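Local coordinates for ASCH domain-containing protein (PDB 2Z0T) that is of unknown function but carries an ASCH domain of the PUA clan and so probably binds RNA, at residues Ser58-Lys66 and Ile79-Tyr90. Numbering follows the deposited sequence.
Sequences SSFKEMLEK and IEEGVKVYRQFY
Phe-60 and Tyr-86 lie ring over ring in an offset stack, centroids 4.2 Å apart and planes only 9° from parallel, an arrangement that suits two flat side chains. The overlap is partial: Phe-60 CD1 sits 3.4 Å from Tyr-86 CG, while the CB of Tyr-86 stands over the phenylalanine face as a CH-pi donor. With CG of Phe-60 anti to its carbonyl carbon (chi1 -73°), the ring leans across to helix 79-87. Beyond it Tyr-90 extends the aromatic cluster rim to rim, its CD2 3.3 Å from Phe-60 CZ.

Aliphatic groups fill the remainder. Leu-64, branched at its end, is a fitting knob for the hole between Ile-79, Gly-82, Val-83 and Tyr-86; its CD1 comes within 3.7 Å of Gly-82 CA, where a beta carbon would clash, so glycine suits the spot. Its CD2 meets the edge of the Tyr-86 ring, and the flexible Met-63, bent at chi2 and chi3, brings CE to 3.4 Å from the tyrosine OH. A leucine in place of Tyr-86 would take away the ring, and Phe-60, without its flat partner, would probably be freer to turn, with a gap beside Met-63 CE.

No hydrogen bond joins the segments. At the rim the long aliphatic stem of Lys-61 packs on Ile-79 CG2 while its NZ reaches Glu-65 OE2 in a salt bridge (3.2 Å). Ser-59, apart from the contact, N-caps helix 60-66 by accepting from Glu-62 N.

Val-72 touches both Leu-64 and Tyr-86. One knob and an aromatic cluster thus join helices 60-66 and 79-87, their N-to-C directions 128° apart, beside the mixed beta-sheet of this ASCH domain.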
loop_
_atom_site.group_PDB
_atom_site.type_symbol
_atom_site.label_atom_id
_atom_site.label_comp_id
_atom_site.label_asym_id
_atom_site.label_seq_id
_atom_site.Cartn_x
_atom_site.Cartn_y
_atom_site.Cartn_z
ATOM N N SER A 58 7.315 6.028 9.739
ATOM C CA SER A 58 8.724 5.674 9.803
ATOM C C SER A 58 8.922 4.171 9.610
ATOM O O SER A 58 10.031 3.723 9.325
ATOM C CB SER A 58 9.317 6.095 11.152
ATOM O OG SER A 58 8.771 5.317 12.201
ATOM N N SER A 59 7.850 3.396 9.759
ATOM C CA SER A 59 7.948 1.945 9.618
ATOM C C SER A 59 6.628 1.280 9.248
ATOM O O SER A 59 5.556 1.875 9.380
ATOM C CB SER A 59 8.452 1.328 10.926
ATOM O OG SER A 59 7.461 1.414 11.938
ATOM N N PHE A 60 6.715 0.033 8.794
ATOM C CA PHE A 60 5.527 -0.724 8.432
ATOM C C PHE A 60 4.713 -1.020 9.686
ATOM O O PHE A 60 3.487 -1.025 9.653
ATOM C CB PHE A 60 5.925 -2.028 7.732
ATOM C CG PHE A 60 6.436 -1.824 6.331
ATOM C CD1 PHE A 60 5.589 -1.337 5.337
ATOM C CD2 PHE A 60 7.763 -2.088 6.010
ATOM C CE1 PHE A 60 6.059 -1.112 4.042
ATOM C CE2 PHE A 60 8.245 -1.865 4.720
ATOM C CZ PHE A 60 7.390 -1.375 3.733
ATOM N N LYS A 61 5.406 -1.264 10.793
ATOM C CA LYS A 61 4.741 -1.540 12.060
ATOM C C LYS A 61 3.826 -0.373 12.444
ATOM O O LYS A 61 2.644 -0.569 12.726
ATOM C CB LYS A 61 5.787 -1.771 13.156
ATOM C CG LYS A 61 5.221 -1.984 14.556
ATOM C CD LYS A 61 6.343 -2.276 15.545
ATOM C CE LYS A 61 5.829 -2.399 16.974
ATOM N NZ LYS A 61 5.311 -1.102 17.498
ATOM N N GLU A 62 4.372 0.837 12.445
ATOM C CA GLU A 62 3.594 2.022 12.798
ATOM C C GLU A 62 2.465 2.287 11.810
ATOM O O GLU A 62 1.361 2.661 12.205
ATOM C CB GLU A 62 4.505 3.246 12.895
ATOM C CG GLU A 62 5.437 3.191 14.093
ATOM C CD GLU A 62 6.272 4.442 14.241
ATOM O OE1 GLU A 62 5.684 5.537 14.367
ATOM O OE2 GLU A 62 7.515 4.327 14.237
ATOM N N MET A 63 2.742 2.090 10.525
ATOM C CA MET A 63 1.727 2.291 9.500
ATOM C C MET A 63 0.556 1.338 9.747
ATOM O O MET A 63 -0.602 1.750 9.724
ATOM C CB MET A 63 2.329 2.051 8.108
ATOM C CG MET A 63 1.370 2.296 6.943
ATOM S SD MET A 63 0.388 0.843 6.504
ATOM C CE MET A 63 1.661 -0.160 5.733
ATOM N N LEU A 64 0.857 0.066 10.005
ATOM C CA LEU A 64 -0.192 -0.918 10.249
ATOM C C LEU A 64 -1.013 -0.627 11.504
ATOM O O LEU A 64 -2.231 -0.791 11.504
ATOM C CB LEU A 64 0.413 -2.327 10.338
ATOM C CG LEU A 64 0.974 -2.886 9.024
ATOM C CD1 LEU A 64 1.622 -4.241 9.270
ATOM C CD2 LEU A 64 -0.144 -3.012 7.999
ATOM N N GLU A 65 -0.350 -0.189 12.571
ATOM C CA GLU A 65 -1.047 0.111 13.819
ATOM C C GLU A 65 -2.006 1.293 13.670
ATOM O O GLU A 65 -3.110 1.282 14.216
ATOM C CB GLU A 65 -0.028 0.395 14.929
ATOM C CG GLU A 65 1.012 -0.712 15.078
ATOM C CD GLU A 65 1.957 -0.503 16.245
ATOM O OE1 GLU A 65 2.492 0.616 16.399
ATOM O OE2 GLU A 65 2.176 -1.473 17.001
ATOM N N LYS A 66 -1.587 2.298 12.910
ATOM C CA LYS A 66 -2.389 3.498 12.692
ATOM C C LYS A 66 -3.505 3.295 11.666
ATOM O O LYS A 66 -4.633 3.751 11.861
ATOM C CB LYS A 66 -1.476 4.643 12.241
ATOM C CG LYS A 66 -2.157 5.996 12.091
ATOM C CD LYS A 66 -2.617 6.543 13.429
ATOM C CE LYS A 66 -3.088 7.981 13.300
ATOM N NZ LYS A 66 -1.973 8.895 12.927
ATOM N N ILE A 79 0.201 -7.717 13.969
ATOM C CA ILE A 79 1.075 -6.702 13.399
ATOM C C ILE A 79 2.409 -7.343 13.035
ATOM O O ILE A 79 3.036 -6.969 12.047
ATOM C CB ILE A 79 1.321 -5.555 14.409
ATOM C CG1 ILE A 79 -0.013 -4.916 14.807
ATOM C CG2 ILE A 79 2.246 -4.509 13.804
ATOM C CD1 ILE A 79 -0.771 -4.287 13.653
ATOM N N GLU A 80 2.839 -8.311 13.841
ATOM C CA GLU A 80 4.099 -9.005 13.590
ATOM C C GLU A 80 4.011 -9.723 12.249
ATOM O O GLU A 80 4.935 -9.663 11.439
ATOM C CB GLU A 80 4.391 -10.020 14.700
ATOM C CG GLU A 80 4.422 -9.430 16.103
ATOM C CD GLU A 80 3.042 -9.041 16.606
ATOM O OE1 GLU A 80 2.188 -9.941 16.757
ATOM O OE2 GLU A 80 2.812 -7.836 16.850
ATOM N N GLU A 81 2.892 -10.405 12.022
ATOM C CA GLU A 81 2.676 -11.116 10.770
ATOM C C GLU A 81 2.656 -10.099 9.632
ATOM O O GLU A 81 3.216 -10.336 8.561
ATOM C CB GLU A 81 1.346 -11.870 10.812
ATOM C CG GLU A 81 1.294 -12.993 11.834
ATOM C CD GLU A 81 -0.103 -13.564 11.992
ATOM O OE1 GLU A 81 -0.676 -14.029 10.982
ATOM O OE2 GLU A 81 -0.628 -13.546 13.126
ATOM N N GLY A 82 2.004 -8.965 9.879
ATOM C CA GLY A 82 1.931 -7.922 8.871
ATOM C C GLY A 82 3.316 -7.473 8.445
ATOM O O GLY A 82 3.609 -7.381 7.253
ATOM N N VAL A 83 4.176 -7.192 9.418
ATOM C CA VAL A 83 5.536 -6.761 9.115
ATOM C C VAL A 83 6.272 -7.824 8.296
ATOM O O VAL A 83 7.056 -7.493 7.403
ATOM C CB VAL A 83 6.333 -6.463 10.408
ATOM C CG1 VAL A 83 7.769 -6.099 10.064
ATOM C CG2 VAL A 83 5.674 -5.319 11.172
ATOM N N LYS A 84 6.016 -9.096 8.594
ATOM C CA LYS A 84 6.650 -10.190 7.858
ATOM C C LYS A 84 6.255 -10.147 6.387
ATOM O O LYS A 84 7.077 -10.394 5.505
ATOM C CB LYS A 84 6.250 -11.546 8.445
ATOM C CG LYS A 84 7.152 -12.039 9.563
ATOM C CD LYS A 84 6.850 -13.493 9.898
ATOM C CE LYS A 84 7.881 -14.072 10.853
ATOM N NZ LYS A 84 7.594 -15.500 11.166
ATOM N N VAL A 85 4.987 -9.841 6.128
ATOM C CA VAL A 85 4.497 -9.754 4.759
ATOM C C VAL A 85 5.338 -8.753 3.975
ATOM O O VAL A 85 5.806 -9.047 2.873
ATOM C CB VAL A 85 3.016 -9.304 4.717
ATOM C CG1 VAL A 85 2.561 -9.132 3.270
ATOM C CG2 VAL A 85 2.140 -10.328 5.425
ATOM N N TYR A 86 5.538 -7.570 4.551
ATOM C CA TYR A 86 6.322 -6.531 3.893
ATOM C C TYR A 86 7.802 -6.868 3.781
ATOM O O TYR A 86 8.460 -6.469 2.821
ATOM C CB TYR A 86 6.154 -5.193 4.628
ATOM C CG TYR A 86 4.805 -4.556 4.403
ATOM C CD1 TYR A 86 4.408 -4.153 3.127
ATOM C CD2 TYR A 86 3.912 -4.377 5.457
ATOM C CE1 TYR A 86 3.156 -3.588 2.907
ATOM C CE2 TYR A 86 2.658 -3.814 5.249
ATOM C CZ TYR A 86 2.287 -3.424 3.973
ATOM O OH TYR A 86 1.044 -2.882 3.767
ATOM N N ARG A 87 8.326 -7.612 4.751
ATOM C CA ARG A 87 9.738 -7.967 4.732
ATOM C C ARG A 87 10.088 -8.842 3.533
ATOM O O ARG A 87 11.243 -8.905 3.116
ATOM C CB ARG A 87 10.135 -8.673 6.030
ATOM C CG ARG A 87 11.641 -8.682 6.262
ATOM C CD ARG A 87 12.177 -7.256 6.315
ATOM N NE ARG A 87 11.675 -6.541 7.482
ATOM C CZ ARG A 87 11.469 -5.230 7.532
ATOM N NH1 ARG A 87 11.716 -4.472 6.473
ATOM N NH2 ARG A 87 11.021 -4.674 8.650
ATOM N N GLN A 88 9.088 -9.513 2.975
ATOM C CA GLN A 88 9.322 -10.361 1.814
ATOM C C GLN A 88 9.585 -9.482 0.595
ATOM O O GLN A 88 10.235 -9.906 -0.362
ATOM C CB GLN A 88 8.107 -11.256 1.561
ATOM C CG GLN A 88 7.694 -12.080 2.772
ATOM C CD GLN A 88 8.859 -12.835 3.386
ATOM O OE1 GLN A 88 9.516 -13.638 2.719
ATOM N NE2 GLN A 88 9.122 -12.581 4.665
ATOM N N PHE A 89 9.087 -8.249 0.647
ATOM C CA PHE A 89 9.250 -7.296 -0.448
ATOM C C PHE A 89 10.317 -6.242 -0.177
ATOM O O PHE A 89 11.080 -5.874 -1.071
ATOM C CB PHE A 89 7.943 -6.536 -0.706
ATOM C CG PHE A 89 6.775 -7.407 -1.046
ATOM C CD1 PHE A 89 6.759 -8.152 -2.221
ATOM C CD2 PHE A 89 5.663 -7.449 -0.210
ATOM C CE1 PHE A 89 5.650 -8.923 -2.559
ATOM C CE2 PHE A 89 4.551 -8.215 -0.537
ATOM C CZ PHE A 89 4.544 -8.954 -1.715
ATOM N N TYR A 90 10.357 -5.752 1.059
ATOM C CA TYR A 90 11.274 -4.680 1.422
ATOM C C TYR A 90 12.172 -4.970 2.616
ATOM O O TYR A 90 11.695 -5.350 3.685
ATOM C CB TYR A 90 10.458 -3.419 1.713
ATOM C CG TYR A 90 9.315 -3.204 0.743
ATOM C CD1 TYR A 90 9.559 -2.901 -0.594
ATOM C CD2 TYR A 90 7.987 -3.318 1.161
ATOM C CE1 TYR A 90 8.514 -2.716 -1.495
ATOM C CE2 TYR A 90 6.930 -3.134 0.264
ATOM C CZ TYR A 90 7.205 -2.835 -1.061
ATOM O OH TYR A 90 6.174 -2.680 -1.961
#